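Local structure of pancreatic lipase related protein 2 (Equus caballus, 1W52) at residues 75-79 with 155-160; 175-179 with 202-208; 179-185 with 216-221; 191-195 with 221-225; 271-276 with 309-313. The protein probably hydrolyses the fatty acyl esters of galactolipids and triacylglycerols, releasing free fatty acids. All blocks are in the same frame, centred on the assembly; numbering follows the deposited sequence.

Contact 1: residues 75-79 with 155-160; sequences VIHGF and LGAHTA. With DDQ (decylamine-N,N-dimethyl-N-oxide), chain C.
Ile76 packs on Thr159 and Ala160 of helix 155-166 with both of its branches. CG2 of Ile76 meets CG2 of Thr159 at 3.7 Å, and the two side chains cross obliquely. The longer branch reaches past them, so that CD1 of Ile76 rests 3.8 Å from CB of Ala160. Towards the start of the helix, CD2 of Leu155 lies 3.6 Å from CB of Phe79. CB of Leu155 sits 3.8 Å from CA of Gly78. Between these two apolar patches the backbones meet directly. CA of Gly156 lies 3.2 Å from O of His77 and 3.6 Å from O of Ile76. A side chain on Gly156 would point straight at these carbonyl oxygens, so glycine allows the close approach.

Helix 155-166 follows what is probably the nucleophile elbow of the alpha/beta hydrolase fold, and the chain after strand 72-76 packs beside it. The helix starts right after Ser154, the predicted nucleophile, and Gly156 is the last glycine of the GxSxG pattern. As in pancreatic lipase, the backbone N atoms of Phe79 and Leu155 probably form the oxyanion hole.

Phe79 holds CG anti to its N (chi1 -172°), which carries the ring away from Leu155 and towards the bound detergent. Its CD2 is 3.9 Å from C7 of the decyl chain. Tyr116 meets the same ring edge-to-face. Helix 116-141 backs the other partners: Leu155 touches Tyr116 and Ile123, and Thr159 touches Ile123 and Val126. His77 turns its side chain away from the helix and stacks on Trp108, whose NE1 also donates to O of His77.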
# COMPACT_ATOMS: atom_id res chain seq x y z
N VAL A 75 7.93 -5.67 12.14
CA VAL A 75 6.54 -5.39 11.78
C VAL A 75 5.78 -4.91 12.99
O VAL A 75 5.49 -5.67 13.87
CB VAL A 75 5.92 -6.64 11.27
CG1 VAL A 75 4.46 -6.44 11.03
CG2 VAL A 75 6.61 -7.05 9.97
N ILE A 76 5.44 -3.65 13.05
CA ILE A 76 4.75 -3.07 14.21
C ILE A 76 3.25 -2.74 13.94
O ILE A 76 2.93 -1.95 13.03
CB ILE A 76 5.49 -1.77 14.59
CG1 ILE A 76 7.01 -1.98 14.55
CG2 ILE A 76 5.01 -1.29 15.95
CD1 ILE A 76 7.83 -0.69 14.65
N HIS A 77 2.35 -3.31 14.75
CA HIS A 77 0.92 -2.99 14.65
C HIS A 77 0.59 -1.62 15.27
O HIS A 77 1.45 -0.93 15.83
CB HIS A 77 0.08 -4.06 15.34
CG HIS A 77 0.14 -4.01 16.83
ND1 HIS A 77 0.24 -5.15 17.60
CD2 HIS A 77 0.17 -2.97 17.69
CE1 HIS A 77 0.29 -4.81 18.88
NE2 HIS A 77 0.25 -3.49 18.96
N GLY A 78 -0.67 -1.22 15.18
CA GLY A 78 -1.05 0.01 15.83
C GLY A 78 -2.15 -0.14 16.86
O GLY A 78 -2.33 -1.23 17.42
N PHE A 79 -2.88 0.99 17.07
CA PHE A 79 -4.05 1.12 17.99
C PHE A 79 -4.94 -0.10 17.95
O PHE A 79 -5.43 -0.50 16.88
CB PHE A 79 -4.85 2.37 17.58
CG PHE A 79 -5.96 2.75 18.53
CD1 PHE A 79 -5.71 3.21 19.80
CD2 PHE A 79 -7.27 2.70 18.12
CE1 PHE A 79 -6.75 3.54 20.65
CE2 PHE A 79 -8.30 3.05 18.99
CZ PHE A 79 -8.01 3.46 20.25
N LEU A 155 -0.73 3.54 13.81
CA LEU A 155 0.09 4.10 14.85
C LEU A 155 1.46 3.49 14.75
O LEU A 155 2.41 4.19 14.82
CB LEU A 155 -0.53 3.78 16.18
CG LEU A 155 -0.96 4.91 17.11
CD1 LEU A 155 -1.72 6.00 16.45
CD2 LEU A 155 -1.79 4.22 18.17
N GLY A 156 1.54 2.18 14.54
CA GLY A 156 2.78 1.49 14.17
C GLY A 156 3.70 2.20 13.16
O GLY A 156 4.92 2.21 13.29
N ALA A 157 3.14 2.76 12.11
CA ALA A 157 3.97 3.50 11.20
C ALA A 157 4.75 4.59 11.95
O ALA A 157 5.91 4.77 11.76
CB ALA A 157 3.14 4.14 10.10
N HIS A 158 4.08 5.37 12.75
CA HIS A 158 4.73 6.44 13.47
C HIS A 158 5.72 5.88 14.53
O HIS A 158 6.80 6.45 14.80
CB HIS A 158 3.65 7.27 14.14
CG HIS A 158 2.87 8.10 13.19
ND1 HIS A 158 3.46 8.88 12.22
CD2 HIS A 158 1.53 8.26 13.03
CE1 HIS A 158 2.52 9.50 11.52
NE2 HIS A 158 1.33 9.14 11.99
N THR A 159 5.32 4.78 15.16
CA THR A 159 6.19 4.03 16.06
C THR A 159 7.53 3.75 15.39
O THR A 159 8.57 3.96 15.97
CB THR A 159 5.59 2.64 16.35
OG1 THR A 159 4.37 2.78 17.02
CG2 THR A 159 6.46 1.86 17.32
N ALA A 160 7.47 3.14 14.21
CA ALA A 160 8.64 2.81 13.43
C ALA A 160 9.42 4.10 13.13
O ALA A 160 10.62 4.13 13.30
CB ALA A 160 8.22 2.14 12.16
N1 DDQ C . -7.85 -5.46 14.08
O1 DDQ C . -6.73 -5.83 13.65
CM1 DDQ C . -8.91 -6.38 13.51
CM2 DDQ C . -7.90 -5.53 15.57
C1 DDQ C . -7.96 -4.07 13.54
C2 DDQ C . -7.43 -2.94 14.43
C3 DDQ C . -8.57 -1.96 14.70
C4 DDQ C . -8.55 -0.73 13.80
C5 DDQ C . -8.50 0.54 14.63
C6 DDQ C . -8.46 1.68 13.65
C7 DDQ C . -8.28 3.01 14.34
C8 DDQ C . -7.02 3.71 13.88
C9 DDQ C . -6.75 4.92 14.79
C10 DDQ C . -6.12 6.10 14.09

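Contact 2: residues 175-179 with 202-208; sequences TGLDP and DVIHTDA
Thr175 and Asp202 meet at a slant on one face of the sheet. OG1 of Thr175 donates to OD1 of Asp202 at 2.6 Å, on the syn lone pair. Asp202 has its carboxylate between its own N and carbonyl carbon (chi1 53°), which brings OD1 across to the threonine. Arg173 makes a salt bridge with OD2 of the same carboxylate, and His149 shares OG1 of Thr175.

Leu177 and Ile204 follow on this face. They lie side by side and point the same way, with CD2 of Leu177 3.9 Å from CD1 of Ile204. Val203 faces the other side, where its CG1 is 3.5 Å from CD of Pro179. Gly176 has no side chain there.

The two strands run parallel, their axes 10° apart. Gly176 bonds to Asp202 and Ile204 in turn, and N of Asp178 closes the series on O of Ile204 at 2.8 Å.

Beyond the strands Asp178 crosses Thr206 and Asp207. Its OD1 takes N of Thr206 at 3.2 Å, from 66° out of the carboxylate plane. N of Asp207 adds a weak bond at 3.3 Å to the same OD1. The bond from Thr206 helps to fix the carboxylate, whose OD2 accepts from ND1 of His265. An acid just past the strand beside the nucleophile strand, bonded to a histidine, is the predicted charge-relay aspartate of the pancreatic lipase type of alpha/beta hydrolase.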
# COMPACT_ATOMS: atom_id res chain seq x y z
N THR A 175 8.86 1.49 6.44
CA THR A 175 7.70 1.51 5.56
C THR A 175 6.48 1.83 6.39
O THR A 175 6.21 1.19 7.42
CB THR A 175 7.53 0.13 4.95
OG1 THR A 175 8.62 -0.14 4.02
CG2 THR A 175 6.27 0.09 4.12
N GLY A 176 5.74 2.85 5.98
CA GLY A 176 4.55 3.27 6.71
C GLY A 176 3.27 2.75 6.08
O GLY A 176 2.87 3.23 5.05
N LEU A 177 2.63 1.76 6.67
CA LEU A 177 1.34 1.28 6.17
C LEU A 177 0.18 2.11 6.75
O LEU A 177 -0.19 1.98 7.93
CB LEU A 177 1.18 -0.18 6.50
CG LEU A 177 2.29 -1.03 5.90
CD1 LEU A 177 1.75 -2.39 5.87
CD2 LEU A 177 2.65 -0.64 4.48
N ASP A 178 -0.36 2.97 5.88
CA ASP A 178 -1.31 4.03 6.24
C ASP A 178 -1.11 4.67 7.61
O ASP A 178 -1.83 4.40 8.58
CB ASP A 178 -2.72 3.54 6.10
CG ASP A 178 -3.73 4.67 5.98
OD1 ASP A 178 -3.55 5.65 5.16
OD2 ASP A 178 -4.75 4.61 6.71
N PRO A 179 -0.11 5.53 7.69
CA PRO A 179 0.22 6.18 8.96
C PRO A 179 -0.99 6.92 9.51
O PRO A 179 -1.71 7.56 8.77
CB PRO A 179 1.31 7.17 8.57
CG PRO A 179 1.86 6.65 7.23
CD PRO A 179 0.77 5.91 6.57
N ASP A 202 9.11 4.60 2.67
CA ASP A 202 8.06 4.45 1.67
C ASP A 202 6.70 4.34 2.34
O ASP A 202 6.54 3.62 3.32
CB ASP A 202 8.30 3.21 0.81
CG ASP A 202 8.48 1.95 1.64
OD1 ASP A 202 9.07 2.05 2.77
OD2 ASP A 202 8.08 0.83 1.25
N VAL A 203 5.71 5.00 1.81
CA VAL A 203 4.41 5.01 2.44
C VAL A 203 3.30 4.54 1.50
O VAL A 203 3.25 4.92 0.35
CB VAL A 203 4.10 6.42 2.93
CG1 VAL A 203 2.94 6.40 3.93
CG2 VAL A 203 5.33 7.02 3.55
N ILE A 204 2.41 3.69 2.03
CA ILE A 204 1.14 3.38 1.38
C ILE A 204 -0.03 4.08 2.09
O ILE A 204 -0.23 3.91 3.28
CB ILE A 204 0.94 1.87 1.32
CG1 ILE A 204 2.12 1.27 0.60
CG2 ILE A 204 -0.32 1.51 0.53
CD1 ILE A 204 2.11 -0.25 0.65
N HIS A 205 -0.80 4.85 1.31
CA HIS A 205 -1.93 5.66 1.81
C HIS A 205 -3.25 5.05 1.31
O HIS A 205 -3.56 5.17 0.13
CB HIS A 205 -1.90 7.06 1.22
CG HIS A 205 -0.69 7.88 1.57
ND1 HIS A 205 -0.71 8.86 2.55
CD2 HIS A 205 0.54 7.96 1.00
CE1 HIS A 205 0.46 9.46 2.59
NE2 HIS A 205 1.24 8.93 1.66
N THR A 206 -4.01 4.42 2.21
CA THR A 206 -5.30 3.83 1.86
C THR A 206 -6.53 4.50 2.47
O THR A 206 -7.61 4.19 2.03
CB THR A 206 -5.36 2.33 2.23
OG1 THR A 206 -5.06 2.15 3.63
CG2 THR A 206 -4.27 1.52 1.47
N ASP A 207 -6.40 5.39 3.46
CA ASP A 207 -7.58 5.94 4.16
C ASP A 207 -7.39 7.41 4.46
O ASP A 207 -7.72 7.89 5.52
CB ASP A 207 -7.82 5.13 5.44
CG ASP A 207 -9.18 5.43 6.13
OD1 ASP A 207 -10.11 5.82 5.40
OD2 ASP A 207 -9.37 5.27 7.37
N ALA A 208 -6.89 8.12 3.46
CA ALA A 208 -6.45 9.52 3.53
C ALA A 208 -7.55 10.63 3.37
O ALA A 208 -7.29 11.84 3.19
CB ALA A 208 -5.40 9.70 2.46

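Contact 3: residues 179-185 with 216-221; sequences PAEPCFQ and GFGMSQ
Met219 lays its thioether against Pro179 and Phe184, with SD 3.9 Å from CB of Pro179 and 4.3 Å from CB of Phe184. The bend at its last torsion (chi3 59°) turns CE towards Gln185, 3.7 Å from the CA of that residue. Both loops leave the C-terminal ends of neighbouring parallel strands, 173-177 and 201-204, at the catalytic edge of the alpha/beta hydrolase fold.

A single bridge between Ala180 and Gly218 joins the backbones. N of Met219 donates to O of Pro179 at 3.1 Å. N of Glu181 donates to O of Phe217 at 2.8 Å, tilted 29° from the carbonyl plane. Phe217 turns its side chain away from this bridge and touches bound detergent. The extended chain of Glu181 brings OE1 close to the carbonyls of Gly216 and Gly218, but its donor is N of Met211.

Further along, the amide of Gln185 lies beside Ser220. Its NE2 probably donates to OG of Ser220, but the placement of the amide is doubtful. The loop turns tightly before this point: O of Glu181 accepts from N of Phe184 at 2.9 Å and from N of Gln185 at 3.0 Å.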
# COMPACT_ATOMS: atom_id res chain seq x y z
N PRO A 179 -0.11 5.53 7.69
CA PRO A 179 0.22 6.18 8.96
C PRO A 179 -0.99 6.92 9.51
O PRO A 179 -1.71 7.56 8.77
CB PRO A 179 1.31 7.17 8.57
CG PRO A 179 1.86 6.65 7.23
CD PRO A 179 0.77 5.91 6.57
N ALA A 180 -1.19 6.84 10.81
CA ALA A 180 -2.33 7.46 11.46
C ALA A 180 -2.32 8.95 11.24
O ALA A 180 -1.24 9.56 11.20
CB ALA A 180 -2.31 7.15 12.92
N GLU A 181 -3.52 9.53 11.13
CA GLU A 181 -3.69 10.97 11.01
C GLU A 181 -3.81 11.70 12.36
O GLU A 181 -2.98 12.52 12.65
CB GLU A 181 -4.88 11.30 10.13
CG GLU A 181 -4.99 12.79 9.92
CD GLU A 181 -6.07 13.19 8.94
OE1 GLU A 181 -6.59 12.34 8.12
OE2 GLU A 181 -6.35 14.41 8.99
N PRO A 182 -4.86 11.42 13.15
CA PRO A 182 -5.08 12.12 14.43
C PRO A 182 -3.84 12.27 15.26
O PRO A 182 -3.26 11.25 15.58
CB PRO A 182 -6.00 11.18 15.18
CG PRO A 182 -6.76 10.52 14.13
CD PRO A 182 -5.90 10.40 12.94
N CYS A 183 -3.45 13.49 15.63
CA CYS A 183 -2.26 13.73 16.45
C CYS A 183 -0.93 13.75 15.71
O CYS A 183 0.05 14.08 16.30
CB CYS A 183 -2.15 12.74 17.58
SG CYS A 183 -3.61 12.73 18.58
N PHE A 184 -0.92 13.48 14.41
CA PHE A 184 0.30 13.42 13.62
C PHE A 184 0.23 14.31 12.38
O PHE A 184 1.06 15.16 12.17
CB PHE A 184 0.51 11.98 13.19
CG PHE A 184 0.65 11.02 14.33
CD1 PHE A 184 1.82 10.95 15.03
CD2 PHE A 184 -0.36 10.17 14.67
CE1 PHE A 184 1.97 10.05 16.04
CE2 PHE A 184 -0.21 9.23 15.71
CZ PHE A 184 0.96 9.19 16.39
N GLN A 185 -0.73 14.15 11.51
CA GLN A 185 -0.75 15.07 10.36
C GLN A 185 -0.43 16.50 10.84
O GLN A 185 -0.93 16.95 11.88
CB GLN A 185 -2.09 15.04 9.62
CG GLN A 185 -1.97 15.62 8.24
CD GLN A 185 -2.66 14.75 7.19
OE1 GLN A 185 -2.51 13.53 7.17
NE2 GLN A 185 -3.39 15.38 6.33
N GLY A 216 -11.31 9.73 7.98
CA GLY A 216 -10.26 9.05 7.28
C GLY A 216 -9.00 9.00 8.14
O GLY A 216 -8.11 9.93 8.11
N PHE A 217 -8.93 7.88 8.84
CA PHE A 217 -7.87 7.54 9.78
C PHE A 217 -6.45 7.69 9.26
O PHE A 217 -5.51 7.84 10.04
CB PHE A 217 -8.08 6.11 10.26
CG PHE A 217 -9.27 5.95 11.15
CD1 PHE A 217 -9.43 6.75 12.30
CD2 PHE A 217 -10.27 5.04 10.84
CE1 PHE A 217 -10.53 6.62 13.09
CE2 PHE A 217 -11.35 4.90 11.65
CZ PHE A 217 -11.48 5.68 12.75
N GLY A 218 -6.31 7.61 7.94
CA GLY A 218 -5.05 7.85 7.26
C GLY A 218 -4.68 9.30 6.97
O GLY A 218 -5.57 10.22 6.77
N MET A 219 -3.36 9.48 6.92
CA MET A 219 -2.71 10.73 6.62
C MET A 219 -2.75 10.94 5.16
O MET A 219 -2.42 10.04 4.41
CB MET A 219 -1.24 10.72 7.01
CG MET A 219 -1.01 10.71 8.47
SD MET A 219 0.68 10.99 8.96
CE MET A 219 0.91 12.48 8.28
N SER A 220 -3.14 12.13 4.75
CA SER A 220 -3.03 12.55 3.36
C SER A 220 -1.62 13.12 3.02
O SER A 220 -1.16 13.06 1.88
CB SER A 220 -4.08 13.61 3.11
OG SER A 220 -3.87 14.74 3.96
N GLN A 221 -0.99 13.69 4.04
CA GLN A 221 0.34 14.24 3.97
C GLN A 221 1.40 13.30 3.47
O GLN A 221 1.57 12.23 4.02
CB GLN A 221 0.75 14.65 5.38
CG GLN A 221 2.05 15.37 5.45
CD GLN A 221 2.22 16.21 6.76
OE1 GLN A 221 1.99 15.72 7.88
NE2 GLN A 221 2.65 17.45 6.60

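Contact 4: residues 191-195 with 221-225; sequences VRLDP and QKVGH. With CA (calcium ion), chain E.
Arg192 presents one face of its guanidinium group to Gln221. OE1 of Gln221 lies above that face, towards its rim, 3.7 Å from NE of Arg192. The side chains cross at about a right angle. This is packing, since OE1 takes its hydrogen bond from N of Asp186. Arg192 has CG between its own N and carbonyl carbon (chi1 65°) and then runs straight to NE. The head group thereby reaches Gln221, and NH1 comes back to O of Leu193 in a weak bond of 2.7 Å. NH1 also lies 3.8 Å from CG1 of Val223. An alanine in place of Arg192 would remove the guanidinium, and this would probably uncover the amide of Gln221 and leave O of Leu193 without its side-chain donor.

Val223 spreads its two methyls: CG1 serves Arg192, while CG2 lies 4.1 Å from CG of Leu193. O of Val223 receives a CA-H...O contact from CA of Asp194 at 3.3 Å. Further on, Pro195 places CB over a face of the His225 ring, 3.8 Å from the centroid and 22° off the ring normal. This is a CH-pi contact. ND1 of His225 also takes a hydrogen bond from N of Val201.

The CB of Asp194 points away from segment 221-225, and CG lies between its own N and carbonyl carbon (chi1 73°). Its OD1 binds calcium at 2.5 Å, and Ser196 holds OD2. O of Glu189 and OD2 of Asp197 are among the other ligands of this calcium site, in the loop between strands 173-177 and 201-204 of the lipase domain.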
# COMPACT_ATOMS: atom_id res chain seq x y z
N VAL A 191 7.67 13.87 16.12
CA VAL A 191 6.56 13.07 16.71
C VAL A 191 5.92 12.13 15.73
O VAL A 191 5.31 11.16 16.11
CB VAL A 191 5.43 13.96 17.33
CG1 VAL A 191 6.00 14.84 18.43
CG2 VAL A 191 4.79 14.83 16.27
N ARG A 192 6.09 12.45 14.46
CA ARG A 192 5.53 11.67 13.44
C ARG A 192 6.60 10.83 12.72
O ARG A 192 7.46 10.20 13.36
CB ARG A 192 4.69 12.58 12.53
CG ARG A 192 5.41 13.65 11.74
CD ARG A 192 4.47 14.43 10.96
NE ARG A 192 5.02 15.43 10.05
CZ ARG A 192 5.79 15.19 8.98
NH1 ARG A 192 6.23 13.97 8.71
NH2 ARG A 192 6.16 16.18 8.20
N LEU A 193 6.42 10.72 11.40
CA LEU A 193 7.18 9.87 10.54
C LEU A 193 7.41 10.71 9.28
O LEU A 193 6.46 11.28 8.69
CB LEU A 193 6.42 8.58 10.20
CG LEU A 193 6.84 7.96 8.83
CD1 LEU A 193 8.30 7.60 8.84
CD2 LEU A 193 6.04 6.72 8.34
N ASP A 194 8.67 10.79 8.87
CA ASP A 194 9.03 11.62 7.74
C ASP A 194 10.25 10.99 7.18
O ASP A 194 10.85 10.17 7.88
CB ASP A 194 9.29 13.07 8.21
CG ASP A 194 10.62 13.24 8.99
OD1 ASP A 194 10.66 12.89 10.21
OD2 ASP A 194 11.63 13.78 8.42
N PRO A 195 10.69 11.42 6.00
CA PRO A 195 11.77 10.74 5.29
C PRO A 195 13.12 10.67 6.04
O PRO A 195 14.02 9.89 5.73
CB PRO A 195 11.92 11.58 4.01
CG PRO A 195 10.57 12.36 3.83
CD PRO A 195 10.24 12.63 5.28
N GLN A 221 -0.99 13.69 4.04
CA GLN A 221 0.34 14.24 3.97
C GLN A 221 1.40 13.30 3.47
O GLN A 221 1.57 12.23 4.02
CB GLN A 221 0.75 14.65 5.38
CG GLN A 221 2.05 15.37 5.45
CD GLN A 221 2.22 16.21 6.76
OE1 GLN A 221 1.99 15.72 7.88
NE2 GLN A 221 2.65 17.45 6.60
N LYS A 222 2.17 13.73 2.48
CA LYS A 222 3.30 12.92 2.04
C LYS A 222 4.38 12.89 3.12
O LYS A 222 4.72 13.91 3.66
CB LYS A 222 3.89 13.47 0.77
CG LYS A 222 3.12 13.09 -0.48
CD LYS A 222 2.47 14.33 -0.99
CE LYS A 222 1.51 14.06 -2.11
NZ LYS A 222 1.91 14.74 -3.34
N VAL A 223 4.87 11.71 3.47
CA VAL A 223 5.90 11.60 4.52
C VAL A 223 7.03 10.66 4.22
O VAL A 223 7.68 10.23 5.12
CB VAL A 223 5.30 11.11 5.86
CG1 VAL A 223 4.18 11.98 6.26
CG2 VAL A 223 4.82 9.73 5.72
N GLY A 224 7.26 10.33 2.96
CA GLY A 224 8.22 9.31 2.60
C GLY A 224 9.07 9.84 1.49
O GLY A 224 8.80 10.94 0.99
N HIS A 225 10.10 9.10 1.11
CA HIS A 225 10.75 9.39 -0.16
C HIS A 225 9.75 9.04 -1.25
O HIS A 225 9.70 9.65 -2.31
CB HIS A 225 12.08 8.65 -0.31
CG HIS A 225 13.02 8.97 0.79
ND1 HIS A 225 13.13 8.17 1.91
CD2 HIS A 225 13.81 10.05 1.02
CE1 HIS A 225 13.99 8.71 2.76
NE2 HIS A 225 14.39 9.86 2.25
CA CA E . 10.18 11.82 12.40

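Contact 5: residues 271-276 with 309-313; sequences YYSSSI and MGHYA
Ser275 and His311 are joined by a nearly straight hydrogen bond. N of His311 donates to OG of Ser275 at 2.8 Å, with an angle of 166°. The same hydroxyl donates to O of Tyr272, one turn back in the helix, at 2.8 Å on a lone pair in the carbonyl plane. The helix is 257-277 of the alpha/beta hydrolase core, which carries the predicted catalytic His265 nearer its start.

A second bond links OH of Tyr272 and ND1 of His311 at 2.8 Å; either atom could be the donor. The hydroxyl comes in at the edge of the imidazole. Tyr272 keeps CG anti to its N (chi1 -175°), which lays the ring along the loop. One face of it lies against N of His311, 3.6 Å from CE2 of Tyr272. The two rings stand steeply, their planes 79° apart. A phenylalanine at Tyr272 would lack the hydroxyl and would probably leave ND1 of His311 without this partner, and the imidazole, still bonded through NE2 to Glu99, freer to turn about CB-CG.

Gly310 sits where the chain passes close over Ser275, at backbone angles that suit glycine. Arg173 ties down the carbonyls of Gly310 and His311 from the sheet. Tyr312 meets O of Ile276 with its ring edge and a weak bond from OH. CG1 of Ile276 rests 3.8 Å from ND1 of His311. At the far end, CE of Met309 lies 3.9 Å from CB of Tyr271.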
# COMPACT_ATOMS: atom_id res chain seq x y z
N TYR A 271 -2.59 -4.82 1.03
CA TYR A 271 -1.89 -4.70 -0.20
C TYR A 271 -0.43 -5.06 0.04
O TYR A 271 0.18 -5.83 -0.72
CB TYR A 271 -1.99 -3.29 -0.74
CG TYR A 271 -3.37 -2.77 -1.02
CD1 TYR A 271 -4.43 -3.59 -1.32
CD2 TYR A 271 -3.62 -1.41 -1.01
CE1 TYR A 271 -5.69 -3.07 -1.58
CE2 TYR A 271 -4.89 -0.88 -1.27
CZ TYR A 271 -5.92 -1.72 -1.55
OH TYR A 271 -7.17 -1.20 -1.81
N TYR A 272 0.16 -4.54 1.11
CA TYR A 272 1.56 -4.79 1.31
C TYR A 272 1.78 -6.28 1.43
O TYR A 272 2.55 -6.86 0.70
CB TYR A 272 2.07 -4.08 2.55
CG TYR A 272 3.58 -4.23 2.73
CD1 TYR A 272 4.12 -5.36 3.31
CD2 TYR A 272 4.43 -3.23 2.35
CE1 TYR A 272 5.46 -5.49 3.51
CE2 TYR A 272 5.79 -3.35 2.53
CZ TYR A 272 6.30 -4.48 3.11
OH TYR A 272 7.64 -4.63 3.29
N SER A 273 1.14 -6.90 2.39
CA SER A 273 1.39 -8.32 2.56
C SER A 273 1.27 -9.12 1.23
O SER A 273 2.00 -10.07 0.99
CB SER A 273 0.44 -8.87 3.61
OG SER A 273 0.34 -10.26 3.49
N SER A 274 0.37 -8.74 0.34
CA SER A 274 0.24 -9.45 -0.93
C SER A 274 1.38 -9.15 -1.88
O SER A 274 1.80 -10.01 -2.60
CB SER A 274 -1.04 -9.09 -1.65
OG SER A 274 -0.99 -9.50 -3.02
N SER A 275 1.85 -7.91 -1.93
CA SER A 275 3.09 -7.54 -2.68
C SER A 275 4.35 -8.38 -2.29
O SER A 275 5.26 -8.59 -3.10
CB SER A 275 3.43 -6.05 -2.47
OG SER A 275 4.18 -5.88 -1.31
N ILE A 276 4.38 -8.82 -1.04
CA ILE A 276 5.45 -9.68 -0.61
C ILE A 276 5.55 -10.88 -1.52
O ILE A 276 6.66 -11.21 -1.95
CB ILE A 276 5.18 -10.18 0.76
CG1 ILE A 276 5.35 -9.06 1.80
CG2 ILE A 276 6.12 -11.38 1.05
CD1 ILE A 276 5.00 -9.53 3.21
N MET A 309 5.11 -1.35 -5.74
CA MET A 309 4.60 -0.79 -4.47
C MET A 309 4.54 -1.93 -3.53
O MET A 309 4.21 -3.02 -3.88
CB MET A 309 3.19 -0.23 -4.62
CG MET A 309 2.59 0.31 -3.32
SD MET A 309 0.81 0.76 -3.27
CE MET A 309 0.23 -0.73 -2.64
N GLY A 310 4.91 -1.71 -2.30
CA GLY A 310 5.03 -2.87 -1.47
C GLY A 310 6.44 -3.21 -1.06
O GLY A 310 7.33 -2.38 -0.95
N HIS A 311 6.58 -4.48 -0.75
CA HIS A 311 7.83 -5.08 -0.32
C HIS A 311 9.01 -4.75 -1.22
O HIS A 311 10.07 -4.41 -0.69
CB HIS A 311 7.67 -6.58 -0.29
CG HIS A 311 8.56 -7.24 0.68
ND1 HIS A 311 8.48 -7.00 2.03
CD2 HIS A 311 9.59 -8.11 0.50
CE1 HIS A 311 9.40 -7.72 2.65
NE2 HIS A 311 10.07 -8.41 1.75
N TYR A 312 8.82 -4.81 -2.54
CA TYR A 312 9.95 -4.60 -3.49
C TYR A 312 10.12 -3.19 -3.99
O TYR A 312 10.74 -2.96 -5.03
CB TYR A 312 9.92 -5.62 -4.65
CG TYR A 312 9.98 -7.05 -4.11
CD1 TYR A 312 8.83 -7.80 -3.98
CD2 TYR A 312 11.17 -7.61 -3.64
CE1 TYR A 312 8.86 -9.07 -3.46
CE2 TYR A 312 11.21 -8.89 -3.10
CZ TYR A 312 10.05 -9.63 -3.01
OH TYR A 312 10.06 -10.93 -2.48
N ALA A 313 9.60 -2.25 -3.22
CA ALA A 313 9.80 -0.82 -3.50
C ALA A 313 11.29 -0.41 -3.40
O ALA A 313 11.74 0.44 -4.12
CB ALA A 313 8.96 0.05 -2.56

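How the contacts relate
Contacts 1, 2 and 5 are buried wholly or nearly so, contact 2 nearest the chain's centre. Contact 3 is only partly buried, contact 4 mostly so. Contact 2 pairs strands 173-177 and 201-204, and contacts 3 and 4 join the loops that follow them. Contacts 2 and 3 share Pro179, and contacts 3 and 4 share Gln221. His158 of contact 1 bonds to Ala180 of contact 3. Contact 5 touches contact 2 through Tyr272 and Leu177 but stays clear of the other three. Chemistry follows position: sheet bonding in contact 2, glycine-backed packing in contact 1, loop bridging in contact 3, apolar and CH-pi packing beside a calcium site in contact 4, side-chain hydrogen bonds in contact 5.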